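Local structure of hdh assembly factor Kustc1130 (6HIF) at residues Ala31-Thr36 with Phe66-Gly71; Glu48-Asp53 with Ala74-Glu79. The protein probably serves as an assembly factor for hydrazine dehydrogenase, a heme c protein. One frame throughout, in Å; residues are numbered along the deposited sequence.

In the fold
The chain enters the fold with strand 31-39, runs through strand 48-51, returns along strand 63-68 and goes on at once into strand 71-79. Interaction 1 closes the loop from 31-36 to 66-71. Interaction 2 closes the loop from 48-53 to 74-79. The segments alternate along the sequence, so the two loops cross. Each contact joins two neighbouring strands within one sheet, and the two sheets differ: interaction 1 belongs to the mixed sheet, interaction 2 to the antiparallel one. The sheets pack face to face as a β-sandwich. L33 and L68 meet V51, F66 also packs on V51, and V35 meets I49, which ties both contacts into one core.

Interaction 1: residues Ala31-Thr36 with Phe66-Gly71; sequences AKLWVT and FELRPG
This is an antiparallel β pairing between strands 31-39 and 63-68, in the mixed sheet of the fold. A31 pairs with L68 and L33 with F66, both as hydrogen-bonded pairs. K32 and E67 form the non-hydrogen-bonded pair between them. Four backbone bonds join the two segments, and V35 with C64 carries the pairing on. The bonds from L33 N to F66 O (2.8 Å) and from L68 N to A31 O (2.9 Å) are nearly straight. F66 N gives to L33 O at 2.7 Å. The bond from A31 N to L68 O is more bent, at 134°. K32 CA also lies 3.4 Å from F66 O in a CA-H...O contact.

A31, L33, F66 and L68 put their side chains on one face of the sheet. This face looks into the core of a β-sandwich, where strands 48-51 and 71-79 of the other sheet cover it. The CD2 branch of L33 meets CD1 of L68 at 4.0 Å, and the two leucines lie aslant to each other. F66 turns its ring to the side of its backbone N (chi1 -59°), which swings it along the strand toward V35. CG2 of V35 reaches CE2 of F66 at the ring edge, 4.1 Å away, near the ring plane. L33 O also lies at this edge.

K32 and E67 stand on the opposite face. Their charged ends, K32 NZ and E67 OE2, are 6.9 Å apart and do not touch. The partner of K32 NZ lies outside the two segments: it is an acidic side chain on the chain of another protein, bound through a salt bridge. A heme c lies close to the K32 side chain. W34 stacks on F98 of the neighbouring strand 96-102.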
ATOM      1  N   ALA Y  31     -12.353 -43.359 -53.635  1.00 44.89           N
ATOM      2  CA  ALA Y  31     -13.788 -43.387 -53.863  1.00 45.44           C
ATOM      3  C   ALA Y  31     -14.426 -44.407 -52.924  1.00 47.21           C
ATOM      4  O   ALA Y  31     -13.796 -45.405 -52.575  1.00 49.02           O
ATOM      5  CB  ALA Y  31     -14.074 -43.707 -55.310  1.00 43.47           C
ATOM      6  N   LYS Y  32     -15.670 -44.134 -52.506  1.00 47.48           N
ATOM      7  CA  LYS Y  32     -16.427 -45.051 -51.669  1.00 47.83           C
ATOM      8  C   LYS Y  32     -17.616 -45.570 -52.468  1.00 47.76           C
ATOM      9  O   LYS Y  32     -18.429 -44.787 -52.955  1.00 49.36           O
ATOM     10  CB  LYS Y  32     -16.856 -44.375 -50.362  1.00 49.56           C
ATOM     11  CG  LYS Y  32     -16.684 -45.222 -49.106  1.00 52.42           C
ATOM     12  CD  LYS Y  32     -17.106 -44.518 -47.824  1.00 56.31           C
ATOM     13  CE  LYS Y  32     -16.972 -45.381 -46.582  1.00 56.21           C
ATOM     14  NZ  LYS Y  32     -17.931 -44.988 -45.519  1.00 54.66           N
ATOM     15  N   LEU Y  33     -17.690 -46.899 -52.614  1.00 47.26           N
ATOM     16  CA  LEU Y  33     -18.741 -47.542 -53.386  1.00 45.44           C
ATOM     17  C   LEU Y  33     -19.548 -48.464 -52.478  1.00 45.95           C
ATOM     18  O   LEU Y  33     -19.003 -49.386 -51.876  1.00 46.58           O
ATOM     19  CB  LEU Y  33     -18.112 -48.327 -54.542  1.00 44.38           C
ATOM     20  CG  LEU Y  33     -19.084 -49.119 -55.415  1.00 43.20           C
ATOM     21  CD1 LEU Y  33     -19.865 -48.199 -56.341  1.00 43.49           C
ATOM     22  CD2 LEU Y  33     -18.341 -50.166 -56.228  1.00 43.25           C
ATOM     23  N   TRP Y  34     -20.853 -48.187 -52.393  1.00 46.13           N
ATOM     24  CA  TRP Y  34     -21.808 -49.045 -51.713  1.00 44.79           C
ATOM     25  C   TRP Y  34     -22.494 -49.918 -52.757  1.00 44.48           C
ATOM     26  O   TRP Y  34     -22.970 -49.404 -53.769  1.00 45.46           O
ATOM     27  CB  TRP Y  34     -22.850 -48.196 -50.978  1.00 45.88           C
ATOM     28  CG  TRP Y  34     -22.314 -47.225 -49.970  1.00 45.71           C
ATOM     29  CD1 TRP Y  34     -21.481 -46.166 -50.196  1.00 45.50           C
ATOM     30  CD2 TRP Y  34     -22.628 -47.196 -48.566  1.00 44.67           C
ATOM     31  NE1 TRP Y  34     -21.237 -45.495 -49.028  1.00 46.41           N
ATOM     32  CE2 TRP Y  34     -21.930 -46.101 -48.012  1.00 46.04           C
ATOM     33  CE3 TRP Y  34     -23.426 -47.985 -47.727  1.00 43.15           C
ATOM     34  CZ2 TRP Y  34     -22.005 -45.786 -46.654  1.00 46.55           C
ATOM     35  CZ3 TRP Y  34     -23.499 -47.673 -46.387  1.00 43.70           C
ATOM     36  CH2 TRP Y  34     -22.798 -46.586 -45.861  1.00 44.35           C
ATOM     37  N   VAL Y  35     -22.538 -51.233 -52.508  1.00 43.22           N
ATOM     38  CA  VAL Y  35     -23.252 -52.142 -53.395  1.00 43.07           C
ATOM     39  C   VAL Y  35     -24.291 -52.919 -52.587  1.00 43.22           C
ATOM     40  O   VAL Y  35     -23.947 -53.632 -51.646  1.00 44.73           O
ATOM     41  CB  VAL Y  35     -22.310 -53.080 -54.179  1.00 41.95           C
ATOM     42  CG1 VAL Y  35     -23.078 -53.975 -55.140  1.00 41.52           C
ATOM     43  CG2 VAL Y  35     -21.236 -52.311 -54.931  1.00 41.92           C
ATOM     44  N   THR Y  36     -25.563 -52.761 -52.971  1.00 42.65           N
ATOM     45  CA  THR Y  36     -26.668 -53.422 -52.296  1.00 41.56           C
ATOM     46  C   THR Y  36     -27.244 -54.497 -53.214  1.00 41.73           C
ATOM     47  O   THR Y  36     -27.572 -54.230 -54.372  1.00 41.08           O
ATOM     48  CB  THR Y  36     -27.735 -52.412 -51.852  1.00 41.19           C
ATOM     49  OG1 THR Y  36     -27.109 -51.406 -51.055  1.00 40.89           O
ATOM     50  CG2 THR Y  36     -28.863 -53.048 -51.070  1.00 39.76           C
ATOM     51  N   PHE Y  66     -17.095 -50.561 -50.301  1.00 47.02           N
ATOM     52  CA  PHE Y  66     -15.742 -50.701 -50.812  1.00 49.55           C
ATOM     53  C   PHE Y  66     -15.067 -49.335 -50.873  1.00 52.30           C
ATOM     54  O   PHE Y  66     -15.668 -48.363 -51.334  1.00 53.18           O
ATOM     55  CB  PHE Y  66     -15.764 -51.329 -52.206  1.00 50.67           C
ATOM     56  CG  PHE Y  66     -16.415 -52.685 -52.267  1.00 53.89           C
ATOM     57  CD1 PHE Y  66     -15.687 -53.834 -51.993  1.00 55.89           C
ATOM     58  CD2 PHE Y  66     -17.755 -52.814 -52.595  1.00 54.95           C
ATOM     59  CE1 PHE Y  66     -16.288 -55.082 -52.044  1.00 57.72           C
ATOM     60  CE2 PHE Y  66     -18.356 -54.062 -52.646  1.00 56.46           C
ATOM     61  CZ  PHE Y  66     -17.621 -55.194 -52.371  1.00 57.90           C
ATOM     62  N   GLU Y  67     -13.815 -49.284 -50.403  1.00 54.59           N
ATOM     63  CA  GLU Y  67     -12.968 -48.111 -50.549  1.00 57.38           C
ATOM     64  C   GLU Y  67     -11.947 -48.392 -51.651  1.00 55.41           C
ATOM     65  O   GLU Y  67     -11.099 -49.265 -51.496  1.00 55.83           O
ATOM     66  CB  GLU Y  67     -12.303 -47.778 -49.213  1.00 59.78           C
ATOM     67  CG  GLU Y  67     -11.846 -46.336 -49.107  1.00 67.33           C
ATOM     68  CD  GLU Y  67     -10.889 -46.057 -47.957  1.00 74.01           C
ATOM     69  OE1 GLU Y  67      -9.821 -46.706 -47.897  1.00 75.73           O
ATOM     70  OE2 GLU Y  67     -11.214 -45.190 -47.122  1.00 79.38           O
ATOM     71  N   LEU Y  68     -12.055 -47.656 -52.765  1.00 53.95           N
ATOM     72  CA  LEU Y  68     -11.310 -47.969 -53.975  1.00 55.18           C
ATOM     73  C   LEU Y  68     -10.547 -46.741 -54.465  1.00 57.61           C
ATOM     74  O   LEU Y  68     -11.012 -45.615 -54.309  1.00 58.94           O
ATOM     75  CB  LEU Y  68     -12.294 -48.428 -55.054  1.00 54.07           C
ATOM     76  CG  LEU Y  68     -13.177 -49.621 -54.702  1.00 55.11           C
ATOM     77  CD1 LEU Y  68     -14.391 -49.664 -55.617  1.00 55.04           C
ATOM     78  CD2 LEU Y  68     -12.400 -50.928 -54.776  1.00 54.67           C
ATOM     79  N   ARG Y  69      -9.382 -46.987 -55.082  1.00 58.19           N
ATOM     80  CA  ARG Y  69      -8.622 -45.959 -55.776  1.00 59.39           C
ATOM     81  C   ARG Y  69      -9.342 -45.604 -57.075  1.00 56.15           C
ATOM     82  O   ARG Y  69     -10.055 -46.436 -57.629  1.00 56.03           O
ATOM     83  CB  ARG Y  69      -7.197 -46.446 -56.061  1.00 64.18           C
ATOM     84  CG  ARG Y  69      -6.295 -46.497 -54.835  1.00 72.14           C
ATOM     85  CD  ARG Y  69      -4.842 -46.793 -55.167  1.00 78.20           C
ATOM     86  NE  ARG Y  69      -4.655 -48.056 -55.873  1.00 84.30           N
ATOM     87  CZ  ARG Y  69      -4.480 -49.242 -55.291  1.00 87.86           C
ATOM     88  NH1 ARG Y  69      -4.454 -49.339 -53.971  1.00 91.17           N
ATOM     89  NH2 ARG Y  69      -4.335 -50.326 -56.031  1.00 86.70           N
ATOM     90  N   PRO Y  70      -9.196 -44.364 -57.598  1.00 54.22           N
ATOM     91  CA  PRO Y  70      -9.825 -43.982 -58.864  1.00 53.28           C
ATOM     92  C   PRO Y  70      -9.551 -44.989 -59.977  1.00 53.34           C
ATOM     93  O   PRO Y  70      -8.469 -45.567 -60.040  1.00 56.15           O
ATOM     94  CB  PRO Y  70      -9.145 -42.645 -59.197  1.00 53.60           C
ATOM     95  CG  PRO Y  70      -8.800 -42.059 -57.846  1.00 53.30           C
ATOM     96  CD  PRO Y  70      -8.440 -43.255 -56.989  1.00 54.45           C
ATOM     97  N   GLY Y  71     -10.552 -45.195 -60.841  1.00 53.12           N
ATOM     98  CA  GLY Y  71     -10.434 -46.098 -61.974  1.00 53.37           C
ATOM     99  C   GLY Y  71     -11.773 -46.729 -62.344  1.00 53.05           C
ATOM    100  O   GLY Y  71     -12.777 -46.491 -61.679  1.00 53.65           O
TER

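Interaction 2: residues Glu48-Asp53 with Ala74-Glu79; sequences EIKVGD and AISVHE. With SO4 (sulfate ion), chain B.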
ATOM      1  N   GLU Y  48     -22.034 -62.871 -52.611  1.00 60.84           N
ATOM      2  CA  GLU Y  48     -20.666 -62.389 -52.724  1.00 64.22           C
ATOM      3  C   GLU Y  48     -20.581 -61.328 -53.818  1.00 58.42           C
ATOM      4  O   GLU Y  48     -21.015 -61.549 -54.948  1.00 54.09           O
ATOM      5  CB  GLU Y  48     -19.667 -63.542 -52.882  1.00 71.78           C
ATOM      6  CG  GLU Y  48     -20.013 -64.510 -54.000  1.00 79.65           C
ATOM      7  CD  GLU Y  48     -18.960 -65.570 -54.276  1.00 84.91           C
ATOM      8  OE1 GLU Y  48     -19.285 -66.769 -54.154  1.00 86.81           O
ATOM      9  OE2 GLU Y  48     -17.817 -65.193 -54.620  1.00 87.73           O
ATOM     10  N   ILE Y  49     -20.022 -60.172 -53.445  1.00 55.19           N
ATOM     11  CA  ILE Y  49     -19.858 -59.048 -54.348  1.00 56.57           C
ATOM     12  C   ILE Y  49     -18.373 -58.896 -54.673  1.00 57.12           C
ATOM     13  O   ILE Y  49     -17.540 -58.779 -53.774  1.00 56.99           O
ATOM     14  CB  ILE Y  49     -20.457 -57.760 -53.742  1.00 58.48           C
ATOM     15  CG1 ILE Y  49     -21.914 -57.957 -53.311  1.00 57.39           C
ATOM     16  CG2 ILE Y  49     -20.304 -56.588 -54.704  1.00 58.08           C
ATOM     17  CD1 ILE Y  49     -22.508 -56.783 -52.572  1.00 55.48           C
ATOM     18  N   LYS Y  50     -18.066 -58.912 -55.975  1.00 59.12           N
ATOM     19  CA  LYS Y  50     -16.720 -58.686 -56.477  1.00 62.10           C
ATOM     20  C   LYS Y  50     -16.655 -57.308 -57.131  1.00 61.31           C
ATOM     21  O   LYS Y  50     -17.385 -57.030 -58.083  1.00 59.61           O
ATOM     22  CB  LYS Y  50     -16.346 -59.765 -57.499  1.00 66.03           C
ATOM     23  CG  LYS Y  50     -15.500 -60.920 -56.983  1.00 68.89           C
ATOM     24  CD  LYS Y  50     -15.153 -61.916 -58.070  1.00 73.46           C
ATOM     25  CE  LYS Y  50     -13.811 -62.584 -57.857  1.00 78.18           C
ATOM     26  NZ  LYS Y  50     -13.571 -63.672 -58.834  1.00 79.34           N
ATOM     27  N   VAL Y  51     -15.786 -56.445 -56.596  1.00 60.47           N
ATOM     28  CA  VAL Y  51     -15.464 -55.177 -57.231  1.00 62.14           C
ATOM     29  C   VAL Y  51     -13.945 -55.084 -57.357  1.00 63.02           C
ATOM     30  O   VAL Y  51     -13.241 -55.025 -56.349  1.00 63.85           O
ATOM     31  CB  VAL Y  51     -16.041 -53.970 -56.464  1.00 61.76           C
ATOM     32  CG1 VAL Y  51     -15.736 -52.665 -57.183  1.00 61.13           C
ATOM     33  CG2 VAL Y  51     -17.536 -54.102 -56.222  1.00 62.91           C
ATOM     34  N   GLY Y  52     -13.458 -55.068 -58.604  1.00 61.14           N
ATOM     35  CA  GLY Y  52     -12.033 -55.171 -58.868  1.00 63.03           C
ATOM     36  C   GLY Y  52     -11.455 -56.447 -58.260  1.00 65.74           C
ATOM     37  O   GLY Y  52     -11.932 -57.542 -58.548  1.00 66.52           O
ATOM     38  N   ASP Y  53     -10.449 -56.282 -57.394  1.00 69.31           N
ATOM     39  CA  ASP Y  53      -9.786 -57.402 -56.744  1.00 73.46           C
ATOM     40  C   ASP Y  53     -10.454 -57.708 -55.405  1.00 73.47           C
ATOM     41  O   ASP Y  53     -10.171 -58.736 -54.790  1.00 76.86           O
ATOM     42  CB  ASP Y  53      -8.286 -57.142 -56.566  1.00 77.30           C
ATOM     43  CG  ASP Y  53      -7.488 -57.220 -57.857  1.00 80.33           C
ATOM     44  OD1 ASP Y  53      -7.935 -57.922 -58.791  1.00 81.43           O
ATOM     45  OD2 ASP Y  53      -6.422 -56.577 -57.918  1.00 82.62           O
ATOM     46  N   ALA Y  74     -15.424 -53.436 -62.437  1.00 56.61           N
ATOM     47  CA  ALA Y  74     -16.561 -54.283 -62.762  1.00 55.19           C
ATOM     48  C   ALA Y  74     -17.154 -54.858 -61.475  1.00 56.00           C
ATOM     49  O   ALA Y  74     -16.480 -55.577 -60.736  1.00 54.41           O
ATOM     50  CB  ALA Y  74     -16.140 -55.364 -63.729  1.00 52.22           C
ATOM     51  N   ILE Y  75     -18.416 -54.501 -61.205  1.00 56.07           N
ATOM     52  CA  ILE Y  75     -19.150 -55.028 -60.065  1.00 56.83           C
ATOM     53  C   ILE Y  75     -19.878 -56.289 -60.522  1.00 58.79           C
ATOM     54  O   ILE Y  75     -20.546 -56.284 -61.556  1.00 58.97           O
ATOM     55  CB  ILE Y  75     -20.129 -53.984 -59.486  1.00 56.16           C
ATOM     56  CG1 ILE Y  75     -19.450 -52.640 -59.213  1.00 56.53           C
ATOM     57  CG2 ILE Y  75     -20.827 -54.517 -58.242  1.00 55.86           C
ATOM     58  CD1 ILE Y  75     -20.417 -51.486 -59.069  1.00 56.98           C
ATOM     59  N   SER Y  76     -19.726 -57.365 -59.742  1.00 59.86           N
ATOM     60  CA  SER Y  76     -20.453 -58.599 -59.986  1.00 59.75           C
ATOM     61  C   SER Y  76     -20.999 -59.144 -58.670  1.00 60.15           C
ATOM     62  O   SER Y  76     -20.257 -59.299 -57.700  1.00 58.24           O
ATOM     63  CB  SER Y  76     -19.596 -59.608 -60.704  1.00 59.41           C
ATOM     64  OG  SER Y  76     -18.463 -59.953 -59.927  1.00 57.03           O
ATOM     65  N   VAL Y  77     -22.309 -59.415 -58.660  1.00 62.43           N
ATOM     66  CA  VAL Y  77     -22.984 -59.971 -57.500  1.00 64.36           C
ATOM     67  C   VAL Y  77     -23.412 -61.399 -57.831  1.00 64.74           C
ATOM     68  O   VAL Y  77     -24.185 -61.618 -58.761  1.00 63.33           O
ATOM     69  CB  VAL Y  77     -24.178 -59.094 -57.067  1.00 62.64           C
ATOM     70  CG1 VAL Y  77     -24.865 -59.643 -55.825  1.00 63.32           C
ATOM     71  CG2 VAL Y  77     -23.767 -57.646 -56.847  1.00 62.20           C
ATOM     72  N   HIS Y  78     -22.880 -62.358 -57.063  1.00 66.04           N
ATOM     73  CA  HIS Y  78     -23.186 -63.771 -57.223  1.00 67.83           C
ATOM     74  C   HIS Y  78     -23.821 -64.296 -55.939  1.00 69.07           C
ATOM     75  O   HIS Y  78     -23.423 -63.902 -54.844  1.00 69.32           O
ATOM     76  CB  HIS Y  78     -21.909 -64.548 -57.585  1.00 71.09           C
ATOM     77  CG  HIS Y  78     -21.527 -64.473 -59.026  1.00 74.21           C
ATOM     78  ND1 HIS Y  78     -21.202 -65.596 -59.762  1.00 78.16           N
ATOM     79  CD2 HIS Y  78     -21.422 -63.427 -59.874  1.00 76.70           C
ATOM     80  CE1 HIS Y  78     -20.911 -65.244 -60.999  1.00 77.93           C
ATOM     81  NE2 HIS Y  78     -21.039 -63.918 -61.095  1.00 76.24           N
ATOM     82  N   GLU Y  79     -24.812 -65.186 -56.091  1.00 71.97           N
ATOM     83  CA  GLU Y  79     -25.486 -65.821 -54.967  1.00 73.28           C
ATOM     84  C   GLU Y  79     -25.750 -67.291 -55.293  1.00 75.00           C
ATOM     85  O   GLU Y  79     -25.972 -67.638 -56.452  1.00 74.23           O
ATOM     86  CB  GLU Y  79     -26.705 -64.994 -54.537  1.00 73.31           C
ATOM     87  CG  GLU Y  79     -27.940 -65.802 -54.186  1.00 72.71           C
ATOM     88  CD  GLU Y  79     -28.856 -66.060 -55.368  1.00 78.06           C
ATOM     89  OE1 GLU Y  79     -28.784 -65.297 -56.348  1.00 85.07           O
ATOM     90  OE2 GLU Y  79     -29.637 -67.023 -55.311  1.00 79.74           O
TER
HETATM   91  S   SO4 B 201     -17.631 -62.891 -62.297  1.00137.39           S
HETATM   92  O1  SO4 B 201     -17.269 -62.596 -60.892  1.00137.31           O
HETATM   93  O2  SO4 B 201     -18.885 -62.195 -62.656  1.00136.27           O
HETATM   94  O3  SO4 B 201     -16.547 -62.425 -63.190  1.00136.71           O
HETATM   95  O4  SO4 B 201     -17.827 -64.351 -62.457  1.00141.09           O
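Strands 48-51 and 71-79 are the two inner strands of the four-stranded antiparallel sheet, and they pair here. E48 with H78 and K50 with S76 are hydrogen-bonded pairs. I49 with V77 lies between them as a non-hydrogen-bonded pair. The bond from H78 N to E48 O (2.9 Å) is almost perfectly straight, and K50 N gives to S76 O at 2.8 Å. E48 N to H78 O and S76 N to K50 O complete the two pairs.

One face of the sheet is apolar and forms half of the β-sandwich core. I49, V51, I75 and V77 run alongside one another into that core. CG2 of V51 meets CG1 of I75 at 3.8 Å. I49 uses both branches: CG1 touches CG2 of V77 at 4.0 Å, and CG2 touches CG2 of I75. Strands 31-39 and 63-68 of the other sheet pack on this layer.

The other face is polar and carries E48, K50, S76 and H78. The CG of E48 passes 3.6 Å from H78 O. A sulfate, most likely carried over from crystallisation, sits over this face. S76 OG bonds to its O1 at 3.1 Å. The S76 chi1 of 61° tucks OG over the backbone, against CB of K50. H78 NE2 makes a weak, bent bond to sulfate O2 at 3.2 Å. H86 of the adjacent strand 83-91 also holds the ion through NE2.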